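Local structure of odorant binding protein (AGAP010409-PA) (Anopheles gambiae, 3L4A) at residues N13-A18 and D35-C40; K88-I93 and A100-Q105. The protein probably binds odorants or other small hydrophobic molecules, as a secreted, disulfide-linked all-helical member of the PBP/GOBP family. One frame throughout, in Å; residues are numbered along the deposited sequence. Where two conformers were deposited one is given.

Contact 1 (N13-A18 and D35-C40)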
ATOM      1  N   ASN A  13     -13.871  -6.955   6.379  1.00 13.11           N
ATOM      2  CA  ASN A  13     -14.472  -7.273   7.663  1.00 11.98           C
ATOM      3  C   ASN A  13     -13.717  -6.698   8.849  1.00 13.98           C
ATOM      4  O   ASN A  13     -14.328  -6.311   9.845  1.00 16.62           O
ATOM      5  CB  ASN A  13     -14.661  -8.780   7.801  1.00  9.79           C
ATOM      6  CG  ASN A  13     -15.836  -9.266   6.998  1.00 22.48           C
ATOM      7  OD1 ASN A  13     -16.874  -8.601   6.955  1.00 22.97           O
ATOM      8  ND2 ASN A  13     -15.683 -10.408   6.339  1.00 16.51           N
ATOM      9  N   ALA A  14     -12.396  -6.627   8.733  1.00 10.55           N
ATOM     10  CA  ALA A  14     -11.559  -6.135   9.818  1.00 13.83           C
ATOM     11  C   ALA A  14     -11.707  -4.632  10.003  1.00 14.45           C
ATOM     12  O   ALA A  14     -11.520  -4.115  11.102  1.00 17.54           O
ATOM     13  CB  ALA A  14     -10.108  -6.488   9.550  1.00 15.70           C
ATOM     14  N   VAL A  15     -12.037  -3.935   8.920  1.00 12.20           N
ATOM     15  CA  VAL A  15     -12.071  -2.483   8.928  1.00 12.98           C
ATOM     16  C   VAL A  15     -13.513  -1.970   9.000  1.00 11.68           C
ATOM     17  O   VAL A  15     -14.345  -2.302   8.153  1.00 11.44           O
ATOM     18  CB  VAL A  15     -11.355  -1.921   7.684  1.00  9.80           C
ATOM     19  CG1 VAL A  15     -11.524  -0.414   7.604  1.00 11.30           C
ATOM     20  CG2 VAL A  15      -9.872  -2.308   7.692  1.00 12.37           C
ATOM     21  N   GLN A  16     -13.799  -1.171  10.025  1.00 15.29           N
ATOM     22  CA  GLN A  16     -15.128  -0.608  10.211  1.00 15.33           C
ATOM     23  C   GLN A  16     -15.535   0.191   8.979  1.00 14.88           C
ATOM     24  O   GLN A  16     -14.791   1.054   8.525  1.00 14.40           O
ATOM     25  CB  GLN A  16     -15.151   0.300  11.440  1.00 23.21           C
ATOM     26  CG  GLN A  16     -16.544   0.751  11.853  1.00 30.66           C
ATOM     27  CD  GLN A  16     -17.352  -0.361  12.498  1.00 44.24           C
ATOM     28  OE1 GLN A  16     -16.923  -1.517  12.535  1.00 54.71           O
ATOM     29  NE2 GLN A  16     -18.528  -0.018  13.010  1.00 54.43           N
ATOM     30  N   GLY A  17     -16.698  -0.121   8.420  1.00 11.82           N
ATOM     31  CA  GLY A  17     -17.207   0.606   7.266  1.00 10.59           C
ATOM     32  C   GLY A  17     -16.792   0.035   5.919  1.00  8.03           C
ATOM     33  O   GLY A  17     -17.367   0.363   4.889  1.00 11.70           O
ATOM     34  N   ALA A  18     -15.790  -0.848   5.924  1.00  8.86           N
ATOM     35  CA  ALA A  18     -15.212  -1.314   4.668  1.00  6.77           C
ATOM     36  C   ALA A  18     -15.969  -2.450   3.978  1.00  9.88           C
ATOM     37  O   ALA A  18     -15.670  -2.778   2.829  1.00 12.53           O
ATOM     38  CB  ALA A  18     -13.740  -1.709   4.873  1.00  7.91           C
ATOM     39  N   ASP A  35     -10.409   8.527   1.552  1.00 13.94           N
ATOM     40  CA  ASP A  35     -11.407   8.623   2.614  1.00 13.30           C
ATOM     41  C   ASP A  35     -10.965   7.761   3.800  1.00 13.16           C
ATOM     42  O   ASP A  35     -10.175   6.843   3.626  1.00 11.74           O
ATOM     43  CB  ASP A  35     -12.774   8.177   2.083  1.00 11.08           C
ATOM     44  CG  ASP A  35     -12.861   6.679   1.860  1.00 11.71           C
ATOM     45  OD1 ASP A  35     -12.731   6.238   0.703  1.00 13.63           O
ATOM     46  OD2 ASP A  35     -13.073   5.949   2.847  1.00 12.16           O
ATOM     47  N   PRO A  36     -11.468   8.048   5.009  1.00 10.83           N
ATOM     48  CA  PRO A  36     -10.972   7.367   6.213  1.00 13.62           C
ATOM     49  C   PRO A  36     -11.127   5.845   6.201  1.00  9.79           C
ATOM     50  O   PRO A  36     -10.256   5.146   6.716  1.00 11.59           O
ATOM     51  CB  PRO A  36     -11.820   7.976   7.333  1.00 19.05           C
ATOM     52  CG  PRO A  36     -12.215   9.314   6.815  1.00 21.38           C
ATOM     53  CD  PRO A  36     -12.403   9.137   5.339  1.00 17.37           C
ATOM     54  N   VAL A  37     -12.221   5.339   5.644  1.00  9.94           N
ATOM     55  CA  VAL A  37     -12.426   3.896   5.569  1.00  7.46           C
ATOM     56  C   VAL A  37     -11.375   3.274   4.669  1.00 10.39           C
ATOM     57  O   VAL A  37     -10.697   2.313   5.048  1.00  8.99           O
ATOM     58  CB  VAL A  37     -13.832   3.550   5.044  1.00  9.72           C
ATOM     59  CG1 VAL A  37     -13.986   2.041   4.883  1.00  9.13           C
ATOM     60  CG2 VAL A  37     -14.883   4.088   5.998  1.00 10.88           C
ATOM     61  N   THR A  38     -11.229   3.833   3.474  1.00  9.09           N
ATOM     62  CA  THR A  38     -10.222   3.347   2.535  1.00  6.91           C
ATOM     63  C   THR A  38      -8.805   3.460   3.105  1.00  6.90           C
ATOM     64  O   THR A  38      -7.962   2.600   2.838  1.00  7.48           O
ATOM     65  CB  THR A  38     -10.317   4.068   1.187  1.00 10.82           C
ATOM     66  OG1 THR A  38     -11.610   3.813   0.620  1.00 10.96           O
ATOM     67  CG2 THR A  38      -9.265   3.550   0.229  1.00 10.28           C
ATOM     68  N   HIS A  39      -8.533   4.505   3.876  1.00  8.17           N
ATOM     69  CA  HIS A  39      -7.216   4.606   4.506  1.00 10.31           C
ATOM     70  C   HIS A  39      -6.936   3.350   5.313  1.00  8.59           C
ATOM     71  O   HIS A  39      -5.875   2.735   5.193  1.00  9.15           O
ATOM     72  CB  HIS A  39      -7.116   5.808   5.442  1.00  9.44           C
ATOM     73  CG  HIS A  39      -7.211   7.130   4.754  1.00 10.27           C
ATOM     74  ND1 HIS A  39      -7.376   8.309   5.449  1.00 16.74           N
ATOM     75  CD2 HIS A  39      -7.179   7.467   3.443  1.00  7.85           C
ATOM     76  CE1 HIS A  39      -7.430   9.318   4.596  1.00 15.68           C
ATOM     77  NE2 HIS A  39      -7.315   8.835   3.372  1.00 13.06           N
ATOM     78  N   CYS A  40      -7.885   2.977   6.161  1.00  7.63           N
ATOM     79  CA  CYS A  40      -7.711   1.800   6.996  1.00  8.71           C
ATOM     80  C   CYS A  40      -7.719   0.508   6.190  1.00  8.63           C
ATOM     81  O   CYS A  40      -7.006  -0.437   6.525  1.00  8.30           O
ATOM     82  CB  CYS A  40      -8.757   1.757   8.114  1.00  8.86           C
ATOM     83  SG  CYS A  40      -8.529   3.033   9.377  1.00 11.54           S
TER

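Contact 2 (K88-I93 and A100-Q105)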
ATOM      1  N   LYS A  88       7.444  12.277   3.012  1.00 15.38           N
ATOM      2  CA  LYS A  88       6.100  12.264   3.579  1.00 15.91           C
ATOM      3  C   LYS A  88       6.071  12.315   5.105  1.00 16.18           C
ATOM      4  O   LYS A  88       4.993  12.382   5.703  1.00 18.01           O
ATOM      5  CB  LYS A  88       5.326  11.059   3.060  1.00 17.20           C
ATOM      6  CG  LYS A  88       4.912  11.233   1.615  1.00 22.30           C
ATOM      7  CD  LYS A  88       4.270   9.987   1.071  1.00 21.98           C
ATOM      8  CE  LYS A  88       3.527  10.299  -0.226  1.00 19.00           C
ATOM      9  NZ  LYS A  88       2.269  11.058   0.022  1.00 19.61           N
ATOM     10  N   ASN A  89       7.249  12.291   5.722  1.00 14.81           N
ATOM     11  CA  ASN A  89       7.371  12.422   7.175  1.00 14.46           C
ATOM     12  C   ASN A  89       6.354  11.557   7.903  1.00 12.47           C
ATOM     13  O   ASN A  89       5.590  12.034   8.754  1.00 14.15           O
ATOM     14  CB  ASN A  89       7.237  13.884   7.595  1.00 21.04           C
ATOM     15  CG  ASN A  89       8.387  14.734   7.099  1.00 29.86           C
ATOM     16  OD1 ASN A  89       9.275  15.103   7.867  1.00 47.33           O
ATOM     17  ND2 ASN A  89       8.388  15.032   5.807  1.00 28.50           N
ATOM     18  N   LEU A  90       6.369  10.279   7.555  1.00 12.37           N
ATOM     19  CA  LEU A  90       5.379   9.326   8.026  1.00 11.29           C
ATOM     20  C   LEU A  90       5.310   9.204   9.543  1.00 13.83           C
ATOM     21  O   LEU A  90       4.241   8.957  10.092  1.00 12.65           O
ATOM     22  CB  LEU A  90       5.635   7.947   7.418  1.00 14.70           C
ATOM     23  CG  LEU A  90       5.554   7.819   5.894  1.00 15.77           C
ATOM     24  CD1 LEU A  90       5.875   6.391   5.473  1.00 19.36           C
ATOM     25  CD2 LEU A  90       4.179   8.232   5.407  1.00 13.37           C
ATOM     26  N   GLU A  91       6.445   9.369  10.209  1.00 14.08           N
ATOM     27  CA  GLU A  91       6.505   9.226  11.664  0.53 18.38           C
ATOM     28  C   GLU A  91       5.714  10.315  12.380  1.00 19.40           C
ATOM     29  O   GLU A  91       5.370  10.169  13.554  1.00 22.36           O
ATOM     30  CB  GLU A  91       7.954   9.253  12.160  0.53 18.94           C
ATOM     31  CG  GLU A  91       8.986   9.253  11.058  0.53 26.82           C
ATOM     32  CD  GLU A  91       9.068  10.595  10.364  0.53 20.84           C
ATOM     33  OE1 GLU A  91       9.218  11.618  11.064  0.53 30.66           O
ATOM     34  OE2 GLU A  91       8.977  10.624   9.125  0.53 21.51           O
ATOM     35  N   THR A  92       5.429  11.409  11.677  1.00 11.12           N
ATOM     36  CA  THR A  92       4.682  12.512  12.273  1.00 14.41           C
ATOM     37  C   THR A  92       3.180  12.393  12.047  1.00 17.43           C
ATOM     38  O   THR A  92       2.403  13.201  12.549  1.00 17.23           O
ATOM     39  CB  THR A  92       5.127  13.894  11.739  1.00 17.07           C
ATOM     40  OG1 THR A  92       4.670  14.061  10.394  1.00 21.81           O
ATOM     41  CG2 THR A  92       6.639  14.044  11.803  1.00 24.78           C
ATOM     42  N   ILE A  93       2.772  11.394  11.275  1.00 12.06           N
ATOM     43  CA  ILE A  93       1.358  11.173  11.022  1.00 12.83           C
ATOM     44  C   ILE A  93       0.826  10.260  12.117  1.00 12.73           C
ATOM     45  O   ILE A  93       1.175   9.081  12.185  1.00 13.20           O
ATOM     46  CB  ILE A  93       1.125  10.572   9.627  1.00 12.30           C
ATOM     47  CG1 ILE A  93       1.655  11.524   8.557  1.00 12.11           C
ATOM     48  CG2 ILE A  93      -0.360  10.336   9.395  1.00 14.50           C
ATOM     49  CD1 ILE A  93       1.537  10.984   7.144  1.00 16.57           C
ATOM     50  N   ALA A 100      -0.419   4.866   6.559  1.00  7.32           N
ATOM     51  CA  ALA A 100      -0.265   3.814   5.562  1.00  8.66           C
ATOM     52  C   ALA A 100      -0.737   4.295   4.200  1.00  8.94           C
ATOM     53  O   ALA A 100      -0.100   4.028   3.185  1.00  7.94           O
ATOM     54  CB  ALA A 100      -1.030   2.551   5.975  1.00  9.67           C
ATOM     55  N   TYR A 101      -1.865   5.000   4.167  1.00  7.89           N
ATOM     56  CA  TYR A 101      -2.391   5.480   2.899  1.00  7.12           C
ATOM     57  C   TYR A 101      -1.421   6.466   2.242  1.00  8.82           C
ATOM     58  O   TYR A 101      -1.137   6.366   1.042  1.00  8.36           O
ATOM     59  CB  TYR A 101      -3.760   6.121   3.115  1.00  9.02           C
ATOM     60  CG  TYR A 101      -4.464   6.507   1.836  1.00  8.21           C
ATOM     61  CD1 TYR A 101      -4.395   7.805   1.350  1.00 10.50           C
ATOM     62  CD2 TYR A 101      -5.215   5.580   1.123  1.00 10.09           C
ATOM     63  CE1 TYR A 101      -5.040   8.162   0.177  1.00 14.33           C
ATOM     64  CE2 TYR A 101      -5.864   5.927  -0.058  1.00 11.57           C
ATOM     65  CZ  TYR A 101      -5.769   7.223  -0.519  1.00 13.17           C
ATOM     66  OH  TYR A 101      -6.406   7.592  -1.683  1.00 16.02           O
ATOM     67  N   SER A 102      -0.908   7.404   3.037  1.00  8.43           N
ATOM     68  CA  SER A 102       0.082   8.353   2.547  1.00  8.11           C
ATOM     69  C   SER A 102       1.309   7.632   2.004  1.00  8.40           C
ATOM     70  O   SER A 102       1.818   7.968   0.937  1.00  9.10           O
ATOM     71  CB  SER A 102       0.497   9.333   3.641  0.76  9.39           C
ATOM     72  OG  SER A 102       1.402  10.293   3.118  0.76 13.38           O
ATOM     73  N   ALA A 103       1.782   6.628   2.735  1.00  8.13           N
ATOM     74  CA  ALA A 103       2.943   5.865   2.299  1.00  7.29           C
ATOM     75  C   ALA A 103       2.695   5.254   0.929  1.00  8.97           C
ATOM     76  O   ALA A 103       3.516   5.388   0.017  1.00 10.27           O
ATOM     77  CB  ALA A 103       3.274   4.781   3.321  1.00  9.39           C
ATOM     78  N   PHE A 104       1.556   4.588   0.774  1.00  7.85           N
ATOM     79  CA  PHE A 104       1.274   3.911  -0.481  1.00 11.39           C
ATOM     80  C   PHE A 104       1.057   4.856  -1.664  1.00 11.30           C
ATOM     81  O   PHE A 104       1.225   4.459  -2.814  1.00 10.59           O
ATOM     82  CB  PHE A 104       0.124   2.917  -0.325  1.00 13.52           C
ATOM     83  CG  PHE A 104       0.560   1.581   0.227  1.00 10.68           C
ATOM     84  CD1 PHE A 104       1.244   0.680  -0.576  1.00 14.20           C
ATOM     85  CD2 PHE A 104       0.298   1.236   1.548  1.00 11.91           C
ATOM     86  CE1 PHE A 104       1.656  -0.548  -0.079  1.00 13.25           C
ATOM     87  CE2 PHE A 104       0.700   0.007   2.051  1.00 15.86           C
ATOM     88  CZ  PHE A 104       1.379  -0.886   1.233  1.00 14.36           C
ATOM     89  N   GLN A 105       0.721   6.113  -1.397  1.00  8.38           N
ATOM     90  CA  GLN A 105       0.627   7.079  -2.484  1.00  9.96           C
ATOM     91  C   GLN A 105       1.943   7.196  -3.263  1.00 10.68           C
ATOM     92  O   GLN A 105       1.937   7.502  -4.457  1.00 10.57           O
ATOM     93  CB  GLN A 105       0.176   8.447  -1.974  1.00  9.87           C
ATOM     94  CG  GLN A 105      -1.289   8.496  -1.554  1.00 12.79           C
ATOM     95  CD  GLN A 105      -1.692   9.861  -1.060  1.00 21.51           C
ATOM     96  OE1 GLN A 105      -2.783  10.344  -1.363  1.00 27.02           O
ATOM     97  NE2 GLN A 105      -0.806  10.500  -0.305  1.00 20.18           N
TER

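Contact 1 (N13-A18 and D35-C40)
Val15, where the chain leaves helix 5-14, sends both methyl groups onto the last turn of 35-40. CG1, anti to the backbone N (chi1 174°), lies 3.6 Å from Cys40 CB and 3.8 Å from the carbonyl O of Val37, while CG2 sits 3.6 Å from Cys40 O. Its own carbonyl closes a type II beta turn with Ala18 N, and the Gln16 side chain leads away from the helix. Of Gln16, the carbonyl O is what faces Val37, 3.9 Å from CG2. Cys40 is bonded through SG to Cys97, one of the three disulfides that cross-link helices in the insect odorant-binding protein fold, and Val15 also rests on Cys44, so the turn packs beside two of the half-cystines of helix 36-48. At Gly17 the backbone has positive phi (90°), as the third position of a type II turn calls for. Its carbonyl carbon comes within 3.6 Å of Val37 CG1. The same methyl lies 3.6 Å from Ala18 N and 3.8 Å from Ala18 CB, so one valine methyl touches both backbone and side chain at the end of the turn. Two residues before Val37, Asp35 N-caps helix 36-48: OD2 accepts Thr38 N from above the carboxylate plane in a nearly straight bond (173°), and OD1 takes Thr38 OG1 on its syn side.

Contact 2 (K88-I93 and A100-Q105)
Lys88 lays its aliphatic chain over Ser102, in the C-terminal part of helix 96-105. In the serine conformer given, one of two, CB starts 4.0 Å from Ser102 OG and CG runs past the same oxygen at a similar separation. CD passes over both oxygens of this residue, 3.2 Å from Ser102 O and somewhat farther from OG. CE moves on to the carbonyl, 3.1 Å from Ser102 O. The chain is extended up to CE and bends at the last torsion (chi4 -73°), which turns the ammonium back toward the helix. In that same conformer, with OG anti to the serine N (chi1 -177°), NZ makes a weak hydrogen bond of 3.3 Å to Ser102 OG, which is therefore not a firm hold. Beyond Ser102 the lysine crosses the Gln105 side chain at about a right angle. A positive charge placed here would be expected to interact favourably with the carbonyl-rich C-terminal part of the helix.

Next to this polar strip the contact is apolar. The forked end of Leu90 lies on Ala103: CD1 touches Ala103 CB at 3.7 Å and CD2 lies against the backbone, 3.9 Å from Ala103 N. Leu85 of helix 75-87 packs on both residues. Ile93 CD1 meets Ser102 CB at 4.0 Å, on the side of the serine away from the lysine tip. The loop holds its own shape: Asn89 O accepts both Thr92 N and, in the carbonyl plane, Thr92 OG1, closing the short 3-10 turn 90-92. The arrangement is that of a helix-loop-helix connection folded back on its second helix, with the Cys84-Cys106 disulfide tying helix 75-87 to the residue that follows helix 96-105 in this odorant-binding protein fold.

Contact 1 and contact 2 have centres about 17 Å apart, yet they touch where helix 36-48 packs on helix 96-105. His39 and Tyr101 bring their rings together with planes at about 40°, His39 CD2 lying 3.3 Å from Tyr101 CG, and Thr38 CG2 packs at 4.2 Å from Tyr101 CE2. The same two helices are joined covalently by the disulfide of Cys40. Tyr101 and Phe104 further pack on Val42. Contact 1 lies at the surface, whereas contact 2 is partly buried; a glycerol, probably from crystallisation, sits about 4 Å from the Gln105 side chain of contact 2.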